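Local coordinates for thiol-disulfide oxidoreductase (Bacteroides thetaiotaomicron, PDB 3FW2), which probably acts in thiol-disulfide redox chemistry, this chain being the C-terminal, thioredoxin-like domain of a longer TlpA-like protein, at residues S55-I60 with L93-V98; Q82-A87 with Q97-G102; S43-I48 with Y115-N120. All blocks are in the same frame, centred on the assembly; numbering follows the deposited sequence.

Overall arrangement
The three contacts lie within one thioredoxin-like domain and all reach its five-stranded mixed sheet, their centres about 14 Å apart pair by pair. Interactions 1 and 2 both use strand 96-98: interaction 1 joins its approach to helix 48-64, interaction 2 joins it and the following turn to helix 81-90. Along the chain both are nested inside the long loop closed by interaction 3, which brings the loop before helix 48-64 against the cis-proline turn before strand 119-123. Interactions 2 and 3 touch where Gln83 and Ala87 pack on Ser43, and interactions 1 and 2 where Leu93 meets Ala87. Sheet edge, helices and the loop in the thioredoxin active-site position are thus packed as one unit.

Interaction 1 (S55-I60 with L93-V98); sequences SELREI and LDWEQV
Leu57 and Trp95 meet at about a right angle, the leucine set against the outer end of the indole. Leu57 CB lies 3.7 Å from Trp95 CH2, and Leu57 CD1 follows at 4.1 Å from Trp95 CZ2. At the next residue, the backbone of Arg58 reaches the same benzo end, its CA 4.1 Å from Trp95 CZ3. Leu57 CB and Arg58 CA both approach this six-membered part of the ring system obliquely. A chi1 of 53° places Trp95 CG between its own backbone N and carbonyl carbon, and from there the long indole spans the gap to the helix. Arg58 suits a boundary: its methylene CG brushes Trp95 CZ3 at 4.2 Å, while the chain runs on extended from CG to NE and its NE bonds to the carbonyl of Asp91. On the tryptophan side, Gln97 folds back so that NE2 donates to Trp95 O (3.1 Å), meeting it from well above the carbonyl plane. That same nitrogen lies 3.2 Å above the indole plane, toward its rim, giving the ring a polar neighbour. Leu57 also packs on Leu37 of the sheet, and Trp95 on Met72. Such apolar filling between helix 48-64 and the sheet, near edge strand 96-98, is the helix-on-sheet layering of the thioredoxin fold.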
# COMPACT_ATOMS: atom_id res chain seq x y z
N SER A 55 -10.94 -6.97 -13.61
CA SER A 55 -12.02 -7.29 -14.57
C SER A 55 -12.00 -6.31 -15.73
O SER A 55 -12.13 -6.67 -16.91
CB SER A 55 -13.41 -7.27 -13.89
OG SER A 55 -13.48 -8.26 -12.85
N GLU A 56 -11.86 -5.03 -15.41
CA GLU A 56 -11.85 -3.99 -16.44
C GLU A 56 -10.63 -4.06 -17.37
O GLU A 56 -10.75 -3.90 -18.59
CB GLU A 56 -11.93 -2.60 -15.78
CG GLU A 56 -13.27 -2.38 -15.10
CD GLU A 56 -13.43 -0.99 -14.52
OE1 GLU A 56 -12.86 -0.07 -15.11
OE2 GLU A 56 -14.08 -0.78 -13.48
N LEU A 57 -9.48 -4.31 -16.78
CA LEU A 57 -8.21 -4.39 -17.51
C LEU A 57 -8.19 -5.63 -18.37
O LEU A 57 -7.71 -5.58 -19.51
CB LEU A 57 -7.04 -4.37 -16.50
CG LEU A 57 -6.78 -3.07 -15.76
CD1 LEU A 57 -5.82 -3.25 -14.61
CD2 LEU A 57 -6.31 -1.97 -16.75
N ARG A 58 -8.74 -6.76 -17.89
CA ARG A 58 -8.79 -7.96 -18.75
C ARG A 58 -9.62 -7.70 -20.00
O ARG A 58 -9.31 -8.23 -21.06
CB ARG A 58 -9.40 -9.17 -18.02
CG ARG A 58 -8.50 -9.81 -17.00
CD ARG A 58 -9.09 -11.12 -16.44
NE ARG A 58 -8.56 -11.34 -15.10
CZ ARG A 58 -9.14 -11.02 -13.94
NH1 ARG A 58 -10.38 -10.52 -13.89
NH2 ARG A 58 -8.47 -11.26 -12.80
N GLU A 59 -10.70 -6.88 -19.86
CA GLU A 59 -11.52 -6.54 -21.03
C GLU A 59 -10.80 -5.66 -22.02
O GLU A 59 -10.92 -5.85 -23.23
CB GLU A 59 -12.83 -5.88 -20.64
CG GLU A 59 -13.79 -6.86 -20.09
CD GLU A 59 -14.58 -7.57 -21.20
OE1 GLU A 59 -14.12 -8.62 -21.72
OE2 GLU A 59 -15.67 -7.07 -21.54
N ILE A 60 -10.05 -4.67 -21.52
CA ILE A 60 -9.24 -3.83 -22.38
C ILE A 60 -8.18 -4.65 -23.13
O ILE A 60 -8.00 -4.49 -24.31
CB ILE A 60 -8.65 -2.65 -21.56
CG1 ILE A 60 -9.83 -1.74 -21.13
CG2 ILE A 60 -7.57 -1.91 -22.34
CD1 ILE A 60 -9.67 -0.95 -19.85
N LEU A 93 -3.29 -12.25 -15.56
CA LEU A 93 -2.73 -10.89 -15.82
C LEU A 93 -1.75 -11.03 -16.98
O LEU A 93 -0.51 -11.08 -16.79
CB LEU A 93 -2.06 -10.39 -14.54
CG LEU A 93 -2.95 -10.37 -13.29
CD1 LEU A 93 -2.18 -9.87 -12.06
CD2 LEU A 93 -4.25 -9.54 -13.46
N ASP A 94 -2.29 -11.10 -18.19
CA ASP A 94 -1.56 -11.58 -19.34
C ASP A 94 -0.77 -10.53 -20.14
O ASP A 94 0.03 -10.88 -21.00
CB ASP A 94 -2.52 -12.29 -20.32
CG ASP A 94 -3.05 -13.61 -19.81
OD1 ASP A 94 -2.44 -14.19 -18.89
OD2 ASP A 94 -4.14 -14.00 -20.35
N TRP A 95 -1.02 -9.26 -19.87
CA TRP A 95 -0.19 -8.16 -20.35
C TRP A 95 1.10 -8.13 -19.58
O TRP A 95 1.27 -8.83 -18.58
CB TRP A 95 -0.92 -6.83 -20.24
CG TRP A 95 -1.52 -6.47 -18.90
CD1 TRP A 95 -1.03 -5.51 -18.04
CD2 TRP A 95 -2.76 -6.92 -18.30
NE1 TRP A 95 -1.81 -5.44 -16.93
CE2 TRP A 95 -2.88 -6.28 -17.07
CE3 TRP A 95 -3.76 -7.85 -18.67
CZ2 TRP A 95 -3.95 -6.50 -16.20
CZ3 TRP A 95 -4.80 -8.09 -17.81
CH2 TRP A 95 -4.89 -7.40 -16.59
N GLU A 96 2.05 -7.36 -20.08
CA GLU A 96 3.40 -7.39 -19.47
C GLU A 96 3.31 -7.00 -17.99
O GLU A 96 2.56 -6.11 -17.62
CB GLU A 96 4.34 -6.45 -20.20
CG GLU A 96 5.80 -6.46 -19.69
CD GLU A 96 6.49 -7.80 -19.76
OE1 GLU A 96 6.13 -8.75 -19.01
OE2 GLU A 96 7.43 -7.91 -20.57
N GLN A 97 4.10 -7.67 -17.18
CA GLN A 97 4.11 -7.51 -15.74
C GLN A 97 5.54 -7.31 -15.23
O GLN A 97 6.47 -8.06 -15.59
CB GLN A 97 3.54 -8.73 -15.06
CG GLN A 97 2.15 -9.08 -15.47
CD GLN A 97 1.11 -8.02 -15.06
OE1 GLN A 97 1.22 -7.42 -13.98
NE2 GLN A 97 0.11 -7.78 -15.92
N VAL A 98 5.72 -6.30 -14.41
CA VAL A 98 7.03 -6.03 -13.79
C VAL A 98 6.90 -5.81 -12.28
O VAL A 98 5.81 -5.47 -11.77
CB VAL A 98 7.72 -4.81 -14.44
CG1 VAL A 98 7.99 -5.02 -15.99
CG2 VAL A 98 6.93 -3.52 -14.17

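Interaction 2 (Q82-A87 with Q97-G102); sequences QQWKDA and QVCDFG
Trp84 turns one face of its indole to Cys99 and Phe101, which both approach from the same side. Cys99 CB stands nearly over the middle of the ring system, 3.4 Å from Trp84 CE2, close enough for a CH-pi contact. With chi1 at -175°, its sulfur is swung over the pyrrole half, and SG sits 4.4 Å above the centroid of the Trp84 five-membered ring, only 5° off its normal. A short side chain with a polarisable sulfur suits a place directly against an aromatic face. Phe101 N, 3.5 Å from Cys99 SG, donates to the sulfur and helps fix it. Phe101 itself comes edge first: an offset edge-to-face pair with the six-membered ring, planes at 75° and centroids 5.5 Å apart, its CE1 being 3.8 Å from Trp84 CE3. The indole N-H is satisfied by a water: Trp84 NE1 donates to it at 2.9 Å, in the plane of the ring, and the water also lies within bonding distance of Gln97 OE1 and Val98 O. The contact seals helix 81-90 onto strand 96-98 in a beta-alpha-beta crossover from strand 70-76, the helix-and-edge-strand insertion that TlpA-like proteins add to the thioredoxin fold.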
# COMPACT_ATOMS: atom_id res chain seq x y z
N GLN A 82 7.43 -15.14 -5.61
CA GLN A 82 6.56 -16.27 -5.87
C GLN A 82 5.11 -15.91 -5.71
O GLN A 82 4.29 -16.31 -6.54
CB GLN A 82 6.86 -17.51 -5.01
CG GLN A 82 6.18 -18.76 -5.61
CD GLN A 82 6.68 -19.06 -7.03
OE1 GLN A 82 7.87 -19.18 -7.24
NE2 GLN A 82 5.77 -19.10 -8.02
N GLN A 83 4.78 -15.08 -4.72
CA GLN A 83 3.41 -14.61 -4.56
C GLN A 83 2.97 -13.78 -5.76
O GLN A 83 1.80 -13.89 -6.22
CB GLN A 83 3.22 -13.86 -3.26
CG GLN A 83 3.30 -14.80 -2.10
CD GLN A 83 3.50 -14.10 -0.81
OE1 GLN A 83 2.99 -13.00 -0.61
NE2 GLN A 83 4.25 -14.73 0.10
N TRP A 84 3.90 -12.96 -6.28
CA TRP A 84 3.66 -12.13 -7.46
C TRP A 84 3.38 -13.01 -8.68
O TRP A 84 2.36 -12.86 -9.37
CB TRP A 84 4.87 -11.22 -7.70
CG TRP A 84 4.83 -10.42 -8.93
CD1 TRP A 84 3.89 -9.54 -9.33
CD2 TRP A 84 5.82 -10.44 -9.94
NE1 TRP A 84 4.24 -8.98 -10.54
CE2 TRP A 84 5.43 -9.53 -10.94
CE3 TRP A 84 7.01 -11.16 -10.10
CZ2 TRP A 84 6.18 -9.28 -12.06
CZ3 TRP A 84 7.78 -10.90 -11.24
CH2 TRP A 84 7.36 -9.97 -12.20
N LYS A 85 4.26 -13.96 -8.95
CA LYS A 85 4.05 -14.85 -10.08
C LYS A 85 2.79 -15.69 -9.94
O LYS A 85 2.10 -15.98 -10.94
CB LYS A 85 5.26 -15.80 -10.26
CG LYS A 85 6.51 -15.06 -10.73
CD LYS A 85 7.70 -16.04 -10.90
CE LYS A 85 8.88 -15.32 -11.57
NZ LYS A 85 9.96 -16.29 -11.99
N ASP A 86 2.51 -16.15 -8.73
CA ASP A 86 1.31 -16.98 -8.53
C ASP A 86 0.05 -16.18 -8.89
O ASP A 86 -0.88 -16.74 -9.49
CB ASP A 86 1.20 -17.44 -7.08
CG ASP A 86 2.22 -18.52 -6.72
OD1 ASP A 86 2.90 -19.13 -7.59
OD2 ASP A 86 2.33 -18.78 -5.51
N ALA A 87 0.00 -14.91 -8.47
CA ALA A 87 -1.14 -14.02 -8.78
C ALA A 87 -1.27 -13.78 -10.27
O ALA A 87 -2.40 -13.79 -10.83
CB ALA A 87 -1.01 -12.69 -7.97
N GLN A 97 4.10 -7.67 -17.18
CA GLN A 97 4.11 -7.51 -15.74
C GLN A 97 5.54 -7.31 -15.23
O GLN A 97 6.47 -8.06 -15.59
CB GLN A 97 3.54 -8.73 -15.06
CG GLN A 97 2.15 -9.08 -15.47
CD GLN A 97 1.11 -8.02 -15.06
OE1 GLN A 97 1.22 -7.42 -13.98
NE2 GLN A 97 0.11 -7.78 -15.92
N VAL A 98 5.72 -6.30 -14.41
CA VAL A 98 7.03 -6.03 -13.79
C VAL A 98 6.90 -5.81 -12.28
O VAL A 98 5.81 -5.47 -11.77
CB VAL A 98 7.72 -4.81 -14.44
CG1 VAL A 98 7.99 -5.02 -15.99
CG2 VAL A 98 6.93 -3.52 -14.17
N CYS A 99 8.04 -6.04 -11.57
CA CYS A 99 8.10 -5.90 -10.14
C CYS A 99 9.57 -5.96 -9.71
O CYS A 99 10.27 -6.86 -10.11
CB CYS A 99 7.32 -7.05 -9.47
SG CYS A 99 7.23 -6.87 -7.67
N ASP A 100 10.01 -5.02 -8.88
CA ASP A 100 11.40 -5.02 -8.39
C ASP A 100 11.46 -5.44 -6.93
O ASP A 100 12.52 -5.46 -6.31
CB ASP A 100 12.09 -3.70 -8.65
CG ASP A 100 11.62 -2.58 -7.78
OD1 ASP A 100 10.72 -2.76 -6.93
OD2 ASP A 100 12.17 -1.45 -7.97
N PHE A 101 10.33 -5.87 -6.38
CA PHE A 101 10.22 -6.35 -4.99
C PHE A 101 10.57 -5.38 -3.91
O PHE A 101 10.69 -5.78 -2.74
CB PHE A 101 10.95 -7.72 -4.84
CG PHE A 101 10.70 -8.58 -6.00
CD1 PHE A 101 9.42 -9.09 -6.21
CD2 PHE A 101 11.67 -8.77 -6.97
CE1 PHE A 101 9.14 -9.79 -7.33
CE2 PHE A 101 11.38 -9.50 -8.11
CZ PHE A 101 10.13 -10.00 -8.28
N GLY A 102 10.60 -4.11 -4.23
CA GLY A 102 10.80 -3.08 -3.18
C GLY A 102 9.53 -2.80 -2.37
O GLY A 102 9.58 -2.15 -1.34
O HOH W 1 3.10 -6.80 -12.16

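Interaction 3 (S43-I48 with Y115-N120); sequences SWNDSI and YKIPAN
Here the loop that in thioredoxins carries the CXXC motif faces the cis-proline turn, the two elements that frame the active site of this fold. In this chain the loop that appears to correspond reads Asn45-Asp46-Ser47-Ile48, with no cysteine at either end, and the peptide bond before Pro118 is cis, as in the family. Ile117 has the largest share of the contact. A chi1 of 45° places CG1 between its backbone N and carbonyl carbon, and the extended chi2 carries CD1 over a face of the Trp44 indole: Ile117 CD1 is 3.8 Å from Trp44 CH2 and 4.3 Å from the centroid of the six-membered ring, a CH-pi contact 27° off the normal. A slim, branched aliphatic chain suits this spot, because the same methyl also rests on Asn45 CB at 3.8 Å. The indole is fixed from its polar side, Trp44 NE1 donating to the carbonyl of Leu77. With chi1 at -176°, CG of Asn45 stands opposite the backbone N, which brings the amide alongside Ile117, the two side chains pointing opposite ways. Asn45 OD1 accepts from ND2 of Asn45 of the second subunit, so the loop also takes part in the dimer. Ser47 caps the following helix 48-64 through a bond from Gln50 N to its hydroxyl. At the turn, Asn45 ND2 comes within 3.6 Å of Ile117 CG1 and 4.2 Å of Pro118 CD.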
# COMPACT_ATOMS: atom_id res chain seq x y z
N SER A 43 -0.17 -8.45 -5.04
CA SER A 43 -0.85 -9.67 -4.65
C SER A 43 -1.30 -9.66 -3.19
O SER A 43 -2.22 -10.36 -2.78
CB SER A 43 0.03 -10.90 -4.98
OG SER A 43 0.96 -11.15 -3.94
N TRP A 44 -0.60 -8.92 -2.36
CA TRP A 44 -0.97 -8.74 -0.97
C TRP A 44 -2.17 -7.79 -0.76
O TRP A 44 -2.60 -7.53 0.42
CB TRP A 44 0.26 -8.28 -0.14
CG TRP A 44 0.97 -7.02 -0.57
CD1 TRP A 44 2.18 -6.95 -1.21
CD2 TRP A 44 0.57 -5.67 -0.34
NE1 TRP A 44 2.53 -5.64 -1.39
CE2 TRP A 44 1.56 -4.83 -0.86
CE3 TRP A 44 -0.56 -5.07 0.28
CZ2 TRP A 44 1.48 -3.42 -0.82
CZ3 TRP A 44 -0.62 -3.65 0.31
CH2 TRP A 44 0.38 -2.86 -0.24
N ASN A 45 -2.74 -7.27 -1.87
CA ASN A 45 -3.99 -6.51 -1.81
C ASN A 45 -4.98 -7.03 -2.83
O ASN A 45 -5.30 -6.36 -3.77
CB ASN A 45 -3.68 -5.03 -2.07
CG ASN A 45 -4.89 -4.16 -1.94
OD1 ASN A 45 -5.60 -4.25 -0.97
ND2 ASN A 45 -5.11 -3.32 -2.92
N ASP A 46 -5.48 -8.23 -2.61
CA ASP A 46 -6.44 -8.87 -3.54
C ASP A 46 -7.81 -8.47 -3.01
O ASP A 46 -8.59 -9.31 -2.51
CB ASP A 46 -6.23 -10.42 -3.52
CG ASP A 46 -7.02 -11.14 -4.62
OD1 ASP A 46 -7.67 -10.45 -5.42
OD2 ASP A 46 -7.00 -12.40 -4.63
N SER A 47 -8.11 -7.18 -3.13
CA SER A 47 -9.30 -6.58 -2.59
C SER A 47 -10.43 -6.60 -3.61
O SER A 47 -10.24 -6.91 -4.79
CB SER A 47 -8.98 -5.12 -2.27
OG SER A 47 -8.66 -4.46 -3.47
N ILE A 48 -11.64 -6.23 -3.19
CA ILE A 48 -12.74 -6.06 -4.15
C ILE A 48 -12.39 -5.04 -5.22
O ILE A 48 -12.68 -5.25 -6.39
CB ILE A 48 -14.12 -5.68 -3.42
CG1 ILE A 48 -14.64 -6.84 -2.58
CG2 ILE A 48 -15.10 -5.28 -4.47
CD1 ILE A 48 -15.49 -6.36 -1.33
N TYR A 115 -0.77 6.66 -3.90
CA TYR A 115 -1.28 6.84 -2.57
C TYR A 115 -2.19 5.72 -2.12
O TYR A 115 -2.47 5.60 -0.93
CB TYR A 115 -1.97 8.19 -2.44
CG TYR A 115 -3.11 8.42 -3.38
CD1 TYR A 115 -4.39 7.91 -3.10
CD2 TYR A 115 -2.94 9.20 -4.54
CE1 TYR A 115 -5.49 8.18 -3.98
CE2 TYR A 115 -4.03 9.42 -5.42
CZ TYR A 115 -5.27 8.94 -5.12
OH TYR A 115 -6.34 9.18 -5.96
N LYS A 116 -2.64 4.93 -3.08
CA LYS A 116 -3.42 3.75 -2.83
C LYS A 116 -3.31 2.81 -4.01
O LYS A 116 -2.98 3.24 -5.14
CB LYS A 116 -4.89 4.10 -2.49
CG LYS A 116 -5.77 4.48 -3.64
CD LYS A 116 -7.34 4.69 -3.25
CE LYS A 116 -7.88 3.58 -2.35
NZ LYS A 116 -9.38 3.14 -2.52
N ILE A 117 -3.60 1.52 -3.79
CA ILE A 117 -3.75 0.59 -4.91
C ILE A 117 -5.10 -0.07 -4.83
O ILE A 117 -5.65 -0.23 -3.75
CB ILE A 117 -2.62 -0.46 -5.01
CG1 ILE A 117 -2.35 -1.04 -3.60
CG2 ILE A 117 -1.37 0.18 -5.64
CD1 ILE A 117 -1.44 -2.34 -3.58
N PRO A 118 -5.69 -0.42 -6.00
CA PRO A 118 -5.17 -0.21 -7.33
C PRO A 118 -5.06 1.23 -7.73
O PRO A 118 -5.79 2.13 -7.21
CB PRO A 118 -6.20 -0.89 -8.23
CG PRO A 118 -7.42 -0.89 -7.41
CD PRO A 118 -6.97 -1.12 -6.02
N ALA A 119 -4.19 1.50 -8.71
CA ALA A 119 -4.09 2.82 -9.32
C ALA A 119 -3.75 2.60 -10.77
O ALA A 119 -3.28 1.53 -11.13
CB ALA A 119 -2.92 3.66 -8.64
N ASN A 120 -3.95 3.62 -11.61
CA ASN A 120 -3.42 3.57 -12.97
C ASN A 120 -3.04 4.96 -13.50
O ASN A 120 -3.32 6.01 -12.88
CB ASN A 120 -4.35 2.81 -13.92
CG ASN A 120 -5.64 3.51 -14.15
OD1 ASN A 120 -5.64 4.71 -14.40
ND2 ASN A 120 -6.76 2.76 -14.13